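PDB 5J72: putative N-acetylmuramoyl-L-alanine amidase,autolysin cwp6 from Peptoclostridium difficile, which probably hydrolyses the amide bond between N-acetylmuramic acid and L-alanine in peptidoglycan, and carries a cell wall-anchoring module of CWB2 domains. Local coordinates for residues 13-24 / 55-66; 263-272 / 314-324. All coordinates share one frame; numbering follows the deposited sequence. Where two conformers were deposited one is given.

Contact 1 of 2, residues 13-24 / 55-66; sequences VLGSKSNASVKF and DSYEGVINYNKD
The ring of Tyr63 meets Ser18 CB and the carbonyl O of Ser16 at its edge: CE1 of Tyr63 lies 3.8 Å from CB of Ser18, in the ring plane, while Ile61 CG2 sits on one face, offset toward the rim. The Tyr63 hydroxyl and Ser18 OG share a water, and Ser18 OG is also hydrogen-bonded to the backbone N of Arg9. Tyr57 repeats the edge-on theme, with Val22 O in the plane of its ring; Phe24 CD1 comes to 4.2 Å from Tyr57 CD1. Between these aromatics, Ala20 CB meets Ile61 CD1 at 4.0 Å. Ser18, Ala20, Val22, Tyr57, Ile61 and Tyr63 share one face of the antiparallel pair; Phe24 follows at its end. Hydrogen-bonded pairs Ser18-Ile61, Ala20-Gly59 and Val22-Tyr57 alternate with non-hydrogen-bonded ones.

The opposite face carries Lys17, Asn19, Val60 and Asn62, with Lys17 CB against Val60 CG1. Lys17, bent at its last torsion (chi4 -47°), brings NZ to Asn62 OD1 at 2.7 Å. Beyond the paired residues, Lys23 NZ forms a salt bridge with Asp55 OD1 (2.8 Å) and also donates to Asp55 O (3.0 Å); Asp55 OD2 is held by Tyr50.

Within the N-terminal domain, strand 3-7 flanks strand 16-24, placing calcium-site residue Asn6 near Ser21, and strand 42-51 flanks strand 56-63. Ile33 of strand 30-39 packs on Val22, Phe24 and Tyr57, and Phe37 on Ile61.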
loop_
_atom_site.group_PDB
_atom_site.type_symbol
_atom_site.label_atom_id
_atom_site.label_comp_id
_atom_site.label_asym_id
_atom_site.label_seq_id
_atom_site.Cartn_x
_atom_site.Cartn_y
_atom_site.Cartn_z
ATOM N N VAL A 13 -4.794 -13.160 15.431
ATOM C CA VAL A 13 -4.170 -12.841 16.732
ATOM C C VAL A 13 -5.361 -12.796 17.689
ATOM O O VAL A 13 -6.500 -12.835 17.286
ATOM C CB VAL A 13 -3.403 -11.470 16.761
ATOM C CG1 VAL A 13 -2.267 -11.442 15.714
ATOM C CG2 VAL A 13 -4.367 -10.345 16.445
ATOM N N LEU A 14 -5.099 -12.692 18.987
ATOM C CA LEU A 14 -6.194 -12.568 19.966
ATOM C C LEU A 14 -7.027 -11.349 19.636
ATOM O O LEU A 14 -6.451 -10.232 19.452
ATOM C CB LEU A 14 -5.516 -12.461 21.381
ATOM C CG LEU A 14 -6.538 -12.412 22.535
ATOM C CD1 LEU A 14 -7.287 -13.781 22.706
ATOM C CD2 LEU A 14 -5.747 -12.124 23.853
ATOM N N GLY A 15 -8.347 -11.522 19.519
ATOM C CA GLY A 15 -9.244 -10.431 19.195
ATOM C C GLY A 15 -9.587 -10.362 17.702
ATOM O O GLY A 15 -10.430 -9.563 17.315
ATOM N N SER A 16 -8.940 -11.159 16.842
ATOM C CA SER A 16 -9.318 -11.074 15.394
ATOM C C SER A 16 -10.731 -11.529 15.160
ATOM O O SER A 16 -11.320 -12.307 15.931
ATOM C CB SER A 16 -8.444 -11.988 14.526
ATOM O OG SER A 16 -7.086 -11.590 14.522
ATOM N N LYS A 17 -11.285 -11.091 14.014
ATOM C CA LYS A 17 -12.617 -11.528 13.572
ATOM C C LYS A 17 -12.408 -12.139 12.193
ATOM O O LYS A 17 -11.568 -11.644 11.448
ATOM C CB LYS A 17 -13.612 -10.365 13.483
ATOM C CG LYS A 17 -13.922 -9.837 14.881
ATOM C CD LYS A 17 -14.618 -8.521 14.778
ATOM C CE LYS A 17 -14.884 -7.906 16.143
ATOM N NZ LYS A 17 -15.464 -8.887 17.119
ATOM N N SER A 18 -13.093 -13.212 11.889
ATOM C CA SER A 18 -12.938 -13.826 10.582
ATOM C C SER A 18 -14.323 -14.229 10.058
ATOM O O SER A 18 -15.062 -14.966 10.734
ATOM C CB SER A 18 -12.026 -15.059 10.678
ATOM O OG SER A 18 -11.962 -15.738 9.425
ATOM N N ASN A 19 -14.694 -13.771 8.844
ATOM C CA ASN A 19 -15.987 -14.192 8.350
ATOM C C ASN A 19 -15.956 -15.666 7.943
ATOM O O ASN A 19 -14.987 -16.118 7.322
ATOM C CB ASN A 19 -16.415 -13.353 7.097
ATOM C CG ASN A 19 -16.559 -11.901 7.414
ATOM O OD1 ASN A 19 -16.968 -11.566 8.532
ATOM N ND2 ASN A 19 -16.266 -10.993 6.490
ATOM N N ALA A 20 -17.027 -16.397 8.235
ATOM C CA ALA A 20 -17.102 -17.816 7.848
ATOM C C ALA A 20 -18.404 -18.071 7.123
ATOM O O ALA A 20 -19.464 -17.549 7.505
ATOM C CB ALA A 20 -17.067 -18.721 9.080
ATOM N N SER A 21 -18.330 -18.888 6.112
ATOM C CA SER A 21 -19.494 -19.243 5.340
ATOM C C SER A 21 -19.447 -20.763 5.081
ATOM O O SER A 21 -18.425 -21.261 4.569
ATOM C CB SER A 21 -19.448 -18.446 4.027
ATOM O OG SER A 21 -20.393 -18.936 3.096
ATOM N N VAL A 22 -20.508 -21.490 5.450
ATOM C CA VAL A 22 -20.633 -22.909 5.194
ATOM C C VAL A 22 -21.861 -23.183 4.288
ATOM O O VAL A 22 -22.972 -22.734 4.586
ATOM C CB VAL A 22 -20.753 -23.699 6.497
ATOM C CG1 VAL A 22 -20.926 -25.177 6.196
ATOM C CG2 VAL A 22 -19.481 -23.491 7.332
ATOM N N LYS A 23 -21.652 -23.931 3.206
ATOM C CA LYS A 23 -22.744 -24.213 2.280
ATOM C C LYS A 23 -22.937 -25.696 2.203
ATOM O O LYS A 23 -21.932 -26.407 2.009
ATOM C CB LYS A 23 -22.357 -23.655 0.887
ATOM C CG LYS A 23 -23.539 -23.704 -0.117
ATOM C CD LYS A 23 -23.220 -22.792 -1.341
ATOM C CE LYS A 23 -24.306 -21.781 -1.602
ATOM N NZ LYS A 23 -25.622 -22.445 -1.772
ATOM N N PHE A 24 -24.159 -26.189 2.383
ATOM C CA PHE A 24 -24.435 -27.627 2.284
ATOM C C PHE A 24 -25.262 -27.899 1.013
ATOM O O PHE A 24 -26.161 -27.110 0.732
ATOM C CB PHE A 24 -25.329 -28.168 3.431
ATOM C CG PHE A 24 -24.593 -28.311 4.737
ATOM C CD1 PHE A 24 -24.310 -27.197 5.516
ATOM C CD2 PHE A 24 -24.216 -29.560 5.205
ATOM C CE1 PHE A 24 -23.668 -27.338 6.746
ATOM C CE2 PHE A 24 -23.564 -29.707 6.460
ATOM C CZ PHE A 24 -23.302 -28.589 7.213
ATOM N N ASP A 55 -28.319 -19.115 0.337
ATOM C CA ASP A 55 -28.436 -20.556 0.616
ATOM C C ASP A 55 -27.128 -21.056 1.374
ATOM O O ASP A 55 -26.591 -22.121 1.089
ATOM C CB ASP A 55 -28.590 -21.330 -0.721
ATOM C CG ASP A 55 -28.728 -22.818 -0.493
ATOM O OD1 ASP A 55 -28.110 -23.591 -1.255
ATOM O OD2 ASP A 55 -29.425 -23.214 0.467
ATOM N N SER A 56 -26.644 -20.255 2.299
ATOM C CA SER A 56 -25.376 -20.537 3.039
ATOM C C SER A 56 -25.542 -20.172 4.527
ATOM O O SER A 56 -26.389 -19.363 4.846
ATOM C CB SER A 56 -24.276 -19.619 2.515
ATOM O OG SER A 56 -23.504 -20.347 1.587
ATOM N N TYR A 57 -24.726 -20.758 5.401
ATOM C CA TYR A 57 -24.766 -20.395 6.820
ATOM C C TYR A 57 -23.586 -19.387 6.949
ATOM O O TYR A 57 -22.441 -19.723 6.584
ATOM C CB TYR A 57 -24.587 -21.669 7.662
ATOM C CG TYR A 57 -25.841 -22.529 7.600
ATOM C CD1 TYR A 57 -26.020 -23.473 6.584
ATOM C CD2 TYR A 57 -26.848 -22.383 8.539
ATOM C CE1 TYR A 57 -27.177 -24.244 6.517
ATOM C CE2 TYR A 57 -28.004 -23.143 8.481
ATOM C CZ TYR A 57 -28.166 -24.065 7.469
ATOM O OH TYR A 57 -29.351 -24.762 7.407
ATOM N N GLU A 58 -23.855 -18.189 7.458
ATOM C CA GLU A 58 -22.838 -17.151 7.500
ATOM C C GLU A 58 -22.706 -16.565 8.885
ATOM O O GLU A 58 -23.712 -16.424 9.598
ATOM C CB GLU A 58 -23.264 -15.970 6.560
ATOM C CG GLU A 58 -23.377 -16.394 5.080
ATOM C CD GLU A 58 -23.977 -15.275 4.203
ATOM O OE1 GLU A 58 -24.070 -15.471 2.975
ATOM O OE2 GLU A 58 -24.370 -14.220 4.745
ATOM N N GLY A 59 -21.500 -16.202 9.274
ATOM C CA GLY A 59 -21.339 -15.582 10.577
ATOM C C GLY A 59 -19.894 -15.207 10.711
ATOM O O GLY A 59 -19.103 -15.213 9.740
ATOM N N VAL A 60 -19.511 -14.899 11.966
ATOM C CA VAL A 60 -18.159 -14.447 12.217
ATOM C C VAL A 60 -17.472 -15.270 13.312
ATOM O O VAL A 60 -18.127 -15.522 14.312
ATOM C CB VAL A 60 -18.291 -12.974 12.690
ATOM C CG1 VAL A 60 -16.894 -12.440 13.128
ATOM C CG2 VAL A 60 -18.909 -12.081 11.544
ATOM N N ILE A 61 -16.230 -15.718 13.138
ATOM C CA ILE A 61 -15.540 -16.404 14.230
ATOM C C ILE A 61 -14.801 -15.265 14.987
ATOM O O ILE A 61 -14.123 -14.452 14.359
ATOM C CB ILE A 61 -14.511 -17.453 13.683
ATOM C CG1 ILE A 61 -15.272 -18.551 12.853
ATOM C CG2 ILE A 61 -13.727 -18.083 14.887
ATOM C CD1 ILE A 61 -14.272 -19.309 11.903
ATOM N N ASN A 62 -14.952 -15.192 16.326
ATOM C CA ASN A 62 -14.272 -14.163 17.125
ATOM C C ASN A 62 -13.155 -14.887 17.897
ATOM O O ASN A 62 -13.486 -15.677 18.774
ATOM C CB ASN A 62 -15.294 -13.566 18.134
ATOM C CG ASN A 62 -16.294 -12.709 17.351
ATOM O OD1 ASN A 62 -15.940 -11.584 16.958
ATOM N ND2 ASN A 62 -17.514 -13.151 17.066
ATOM N N TYR A 63 -11.909 -14.649 17.571
ATOM C CA TYR A 63 -10.797 -15.333 18.193
ATOM C C TYR A 63 -10.470 -14.616 19.541
ATOM O O TYR A 63 -9.405 -14.021 19.689
ATOM C CB TYR A 63 -9.588 -15.288 17.224
ATOM C CG TYR A 63 -9.849 -16.225 16.058
ATOM C CD1 TYR A 63 -10.373 -15.749 14.856
ATOM C CD2 TYR A 63 -9.616 -17.599 16.172
ATOM C CE1 TYR A 63 -10.638 -16.617 13.794
ATOM C CE2 TYR A 63 -9.908 -18.473 15.131
ATOM C CZ TYR A 63 -10.413 -17.975 13.942
ATOM O OH TYR A 63 -10.766 -18.833 12.952
ATOM N N ASN A 64 -11.445 -14.889 20.413
ATOM C CA ASN A 64 -11.312 -14.214 21.691
ATOM C C ASN A 64 -10.884 -15.162 22.806
ATOM O O ASN A 64 -11.201 -14.885 23.959
ATOM C CB ASN A 64 -12.662 -13.592 22.084
ATOM C CG ASN A 64 -13.107 -12.412 21.270
ATOM O OD1 ASN A 64 -14.306 -12.063 21.326
ATOM N ND2 ASN A 64 -12.236 -11.741 20.490
ATOM N N LYS A 65 -10.192 -16.185 22.516
ATOM C CA LYS A 65 -9.682 -17.113 23.545
ATOM C C LYS A 65 -8.168 -17.194 23.408
ATOM O O LYS A 65 -7.648 -17.255 22.296
ATOM C CB LYS A 65 -10.287 -18.533 23.358
ATOM C CG LYS A 65 -11.834 -18.616 23.473
ATOM C CD LYS A 65 -12.357 -18.372 24.856
ATOM C CE LYS A 65 -12.040 -19.504 25.822
ATOM N NZ LYS A 65 -12.758 -20.777 25.474
ATOM N N ASP A 66 -7.436 -17.198 24.538
ATOM C CA ASP A 66 -5.982 -17.247 24.521
ATOM C C ASP A 66 -5.537 -18.626 24.996
ATOM O O ASP A 66 -5.615 -18.936 26.175
ATOM C CB ASP A 66 -5.434 -16.120 25.400
ATOM C CG ASP A 66 -4.166 -15.513 24.840
ATOM O OD1 ASP A 66 -3.667 -16.003 23.812
ATOM O OD2 ASP A 66 -3.645 -14.592 25.451
HETATM O O HOH W 1 -13.031 -10.879 18.182
HETATM O O HOH W 2 -11.006 -18.163 10.196
HETATM O O HOH W 3 -26.273 -24.391 2.829
#

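Contact 2 of 2, residues 263-272 / 314-324; sequences IANGYAGEYD and IGGSQSLSSKI
Ile314 N donates to Ile263 O at 2.9 Å, joining neighbouring parallel strands of a four-stranded sheet with strand order 2-1-3-4 in a CWB2 domain. The contact illustrates how loops at the C-terminal ends of parallel strands are tied together. The side chain of Ile314 puts CG2 against Asp272, 3.8 Å from its CB, where helix 270-283 begins. Ile314 O is reached by a water that also donates to Asp272 OD2 and accepts from Asn265 N, so one water molecule joins both strand ends to the helix.

Gly315 follows, with its CA 3.7 Å from Asp272 OD2; its backbone angles (phi 140°) would press a side chain against the carbonyl oxygen of Ile314. At Gly316 the chain turns, and its carbonyl accepts from both Ser319 N and Leu320 N. Ser319 OG then shares a second water with Asp272 OD2, giving that carboxylate oxygen two water donors. Leu320 crosses Ile263 obliquely, bringing CD2 to 4.0 Å from Ile263 CG2, and Arg340 binds its carbonyl from outside. Ser321 N-caps helix 322-329 by accepting from Lys323 N, and its OG is also hydrogen-bonded to Asp293. One turn on, Ile324 CD1 reaches the same Ile263 methyl.

Asn265 ties the turn to the strand end directly. With its CG anti to the backbone N (chi1 -174°), it forms an Asx motif, OD1 accepting from Ala268 N, while ND2 gives a nearly straight 2.8 Å bond (176°) to a lone pair of Ser319 O, lying exactly in the Asn265 amide plane.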
loop_
_atom_site.group_PDB
_atom_site.type_symbol
_atom_site.label_atom_id
_atom_site.label_comp_id
_atom_site.label_asym_id
_atom_site.label_seq_id
_atom_site.Cartn_x
_atom_site.Cartn_y
_atom_site.Cartn_z
ATOM N N ILE A 263 -10.826 4.748 -11.706
ATOM C CA ILE A 263 -10.165 4.969 -12.999
ATOM C C ILE A 263 -8.668 5.196 -12.848
ATOM O O ILE A 263 -8.218 5.913 -11.918
ATOM C CB ILE A 263 -10.822 6.230 -13.624
ATOM C CG1 ILE A 263 -12.299 5.936 -13.936
ATOM C CG2 ILE A 263 -10.073 6.619 -14.883
ATOM C CD1 ILE A 263 -13.108 7.235 -14.232
ATOM N N ALA A 264 -7.889 4.620 -13.728
ATOM C CA ALA A 264 -6.440 4.879 -13.766
ATOM C C ALA A 264 -6.063 5.032 -15.257
ATOM O O ALA A 264 -6.798 4.545 -16.146
ATOM C CB ALA A 264 -5.626 3.712 -13.166
ATOM N N ASN A 265 -4.923 5.704 -15.521
ATOM C CA ASN A 265 -4.451 5.868 -16.904
ATOM C C ASN A 265 -3.860 4.508 -17.325
ATOM O O ASN A 265 -2.977 4.026 -16.672
ATOM C CB ASN A 265 -3.427 7.005 -16.963
ATOM C CG ASN A 265 -3.033 7.294 -18.386
ATOM O OD1 ASN A 265 -2.575 6.377 -19.084
ATOM N ND2 ASN A 265 -3.192 8.532 -18.876
ATOM N N GLY A 266 -4.406 3.892 -18.395
ATOM C CA GLY A 266 -3.989 2.559 -18.822
ATOM C C GLY A 266 -2.515 2.388 -19.031
ATOM O O GLY A 266 -1.917 1.437 -18.535
ATOM N N TYR A 267 -1.886 3.316 -19.804
ATOM C CA TYR A 267 -0.475 3.153 -20.105
ATOM C C TYR A 267 0.422 4.033 -19.232
ATOM O O TYR A 267 1.597 3.709 -19.035
ATOM C CB TYR A 267 -0.211 3.437 -21.622
ATOM C CG TYR A 267 -0.713 2.288 -22.466
ATOM C CD1 TYR A 267 0.110 1.214 -22.775
ATOM C CD2 TYR A 267 -2.027 2.256 -22.925
ATOM C CE1 TYR A 267 -0.361 0.138 -23.517
ATOM C CE2 TYR A 267 -2.506 1.182 -23.665
ATOM C CZ TYR A 267 -1.668 0.129 -23.957
ATOM O OH TYR A 267 -2.137 -0.934 -24.686
ATOM N N ALA A 268 -0.102 5.121 -18.690
ATOM C CA ALA A 268 0.798 5.923 -17.876
ATOM C C ALA A 268 0.496 5.752 -16.379
ATOM O O ALA A 268 1.195 6.353 -15.568
ATOM C CB ALA A 268 0.646 7.404 -18.246
ATOM N N GLY A 269 -0.531 4.936 -15.986
ATOM C CA GLY A 269 -0.823 4.815 -14.564
ATOM C C GLY A 269 -0.886 3.389 -14.090
ATOM O O GLY A 269 -1.819 2.989 -13.387
ATOM N N GLU A 270 0.109 2.606 -14.493
ATOM C CA GLU A 270 0.161 1.209 -14.087
ATOM C C GLU A 270 0.220 1.112 -12.551
ATOM O O GLU A 270 -0.474 0.275 -11.966
ATOM C CB GLU A 270 1.396 0.534 -14.703
ATOM C CG GLU A 270 1.223 0.309 -16.205
ATOM C CD GLU A 270 2.469 -0.354 -16.869
ATOM O OE1 GLU A 270 2.426 -0.573 -18.105
ATOM O OE2 GLU A 270 3.455 -0.672 -16.158
ATOM N N TYR A 271 1.081 1.956 -11.897
ATOM C CA TYR A 271 1.164 1.905 -10.436
ATOM C C TYR A 271 -0.065 2.541 -9.822
ATOM O O TYR A 271 -0.398 2.210 -8.700
ATOM C CB TYR A 271 2.436 2.583 -9.918
ATOM C CG TYR A 271 3.564 1.582 -9.938
ATOM C CD1 TYR A 271 4.399 1.463 -11.049
ATOM C CD2 TYR A 271 3.789 0.739 -8.859
ATOM C CE1 TYR A 271 5.432 0.543 -11.075
ATOM C CE2 TYR A 271 4.819 -0.205 -8.886
ATOM C CZ TYR A 271 5.640 -0.291 -9.992
ATOM O OH TYR A 271 6.671 -1.199 -10.039
ATOM N N ASP A 272 -0.765 3.421 -10.519
ATOM C CA ASP A 272 -2.022 3.942 -9.970
ATOM C C ASP A 272 -3.032 2.766 -9.896
ATOM O O ASP A 272 -3.750 2.575 -8.895
ATOM C CB ASP A 272 -2.568 5.036 -10.914
ATOM C CG ASP A 272 -1.699 6.273 -10.861
ATOM O OD1 ASP A 272 -1.268 6.659 -9.738
ATOM O OD2 ASP A 272 -1.413 6.855 -11.938
ATOM N N ILE A 314 -7.581 7.771 -9.841
ATOM C CA ILE A 314 -6.326 7.516 -9.163
ATOM C C ILE A 314 -5.228 8.005 -10.072
ATOM O O ILE A 314 -5.016 7.411 -11.116
ATOM C CB ILE A 314 -6.120 5.965 -8.874
ATOM C CG1 ILE A 314 -7.405 5.359 -8.243
ATOM C CG2 ILE A 314 -4.885 5.725 -7.947
ATOM C CD1 ILE A 314 -7.919 6.057 -6.938
ATOM N N GLY A 315 -4.536 9.069 -9.711
ATOM C CA GLY A 315 -3.513 9.604 -10.607
ATOM C C GLY A 315 -3.577 11.134 -10.587
ATOM O O GLY A 315 -4.640 11.690 -10.318
ATOM N N GLY A 316 -2.457 11.810 -10.870
ATOM C CA GLY A 316 -2.446 13.277 -10.885
ATOM C C GLY A 316 -2.985 13.818 -12.204
ATOM O O GLY A 316 -3.417 13.068 -13.086
ATOM N N SER A 317 -2.955 15.159 -12.331
ATOM C CA SER A 317 -3.435 15.939 -13.484
ATOM C C SER A 317 -2.797 15.543 -14.795
ATOM O O SER A 317 -3.440 15.612 -15.843
ATOM C CB SER A 317 -3.123 17.426 -13.250
ATOM O OG SER A 317 -4.085 17.810 -12.292
ATOM N N GLN A 318 -1.554 15.148 -14.747
ATOM C CA GLN A 318 -0.859 14.737 -15.936
ATOM C C GLN A 318 -1.289 13.369 -16.404
ATOM O O GLN A 318 -1.003 13.020 -17.555
ATOM C CB GLN A 318 0.656 14.680 -15.701
ATOM C CG GLN A 318 1.126 15.214 -14.349
ATOM C CD GLN A 318 0.674 14.365 -13.159
ATOM O OE1 GLN A 318 -0.172 14.786 -12.405
ATOM N NE2 GLN A 318 1.222 13.156 -12.975
ATOM N N SER A 319 -1.934 12.552 -15.527
ATOM C CA SER A 319 -2.378 11.215 -15.953
ATOM C C SER A 319 -3.828 11.194 -16.269
ATOM O O SER A 319 -4.229 10.474 -17.164
ATOM C CB SER A 319 -2.112 10.192 -14.849
ATOM O OG SER A 319 -0.716 10.065 -14.683
ATOM N N LEU A 320 -4.644 11.956 -15.482
ATOM C CA LEU A 320 -6.102 12.047 -15.651
ATOM C C LEU A 320 -6.393 13.511 -15.536
ATOM O O LEU A 320 -6.294 14.068 -14.443
ATOM C CB LEU A 320 -6.817 11.254 -14.521
ATOM C CG LEU A 320 -6.499 9.735 -14.611
ATOM C CD1 LEU A 320 -7.101 9.049 -13.363
ATOM C CD2 LEU A 320 -7.114 9.139 -15.944
ATOM N N SER A 321 -6.762 14.168 -16.660
ATOM C CA SER A 321 -6.935 15.630 -16.587
ATOM C C SER A 321 -8.358 15.986 -16.160
ATOM O O SER A 321 -9.206 15.105 -16.000
ATOM C CB SER A 321 -6.683 16.204 -17.986
ATOM O OG SER A 321 -7.808 15.887 -18.796
ATOM N N SER A 322 -8.648 17.305 -16.029
ATOM C CA SER A 322 -9.988 17.743 -15.667
ATOM C C SER A 322 -10.988 17.349 -16.752
ATOM O O SER A 322 -12.187 17.312 -16.489
ATOM C CB SER A 322 -10.008 19.266 -15.475
ATOM O OG SER A 322 -9.520 19.860 -16.665
ATOM N N LYS A 323 -10.509 17.048 -17.966
ATOM C CA LYS A 323 -11.431 16.680 -19.038
ATOM C C LYS A 323 -12.053 15.294 -18.762
ATOM O O LYS A 323 -13.259 15.105 -18.979
ATOM C CB LYS A 323 -10.676 16.667 -20.380
ATOM C CG LYS A 323 -10.562 18.082 -21.010
ATOM C CD LYS A 323 -9.405 18.129 -21.980
ATOM C CE LYS A 323 -9.130 19.535 -22.482
ATOM N NZ LYS A 323 -7.670 19.764 -22.685
ATOM N N ILE A 324 -11.255 14.325 -18.245
ATOM C CA ILE A 324 -11.917 13.016 -17.983
ATOM C C ILE A 324 -12.809 13.155 -16.764
ATOM O O ILE A 324 -13.856 12.520 -16.708
ATOM C CB ILE A 324 -10.844 11.910 -17.876
ATOM C CG1 ILE A 324 -11.552 10.495 -17.985
ATOM C CG2 ILE A 324 -10.014 12.100 -16.593
ATOM C CD1 ILE A 324 -10.580 9.366 -17.901
HETATM O O HOH W 4 -3.564 7.142 -13.530
HETATM O O HOH W 5 -0.295 9.406 -12.150
#

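In the fold
The two contacts belong to separate parts of the chain and differ in kind. Contact 1 is a strand pair of the N-terminal domain, built on a regular backbone ladder; contact 2 is a junction of strand ends, loops and helix starts in a CWB2 domain, held largely by side chains and water. They follow one another along the chain, with centres about 39 Å apart and nearest atoms about 23 Å apart, so neither touches the other. At about 8 and 12 Å, the side chains of Ser21 in contact 1 and Ile263 in contact 2 are too far from the bound calcium ions to be ligands. The zinc site of His460, Glu477 and His530 belongs to the amidase domain, and neither contact supplies a ligand to it.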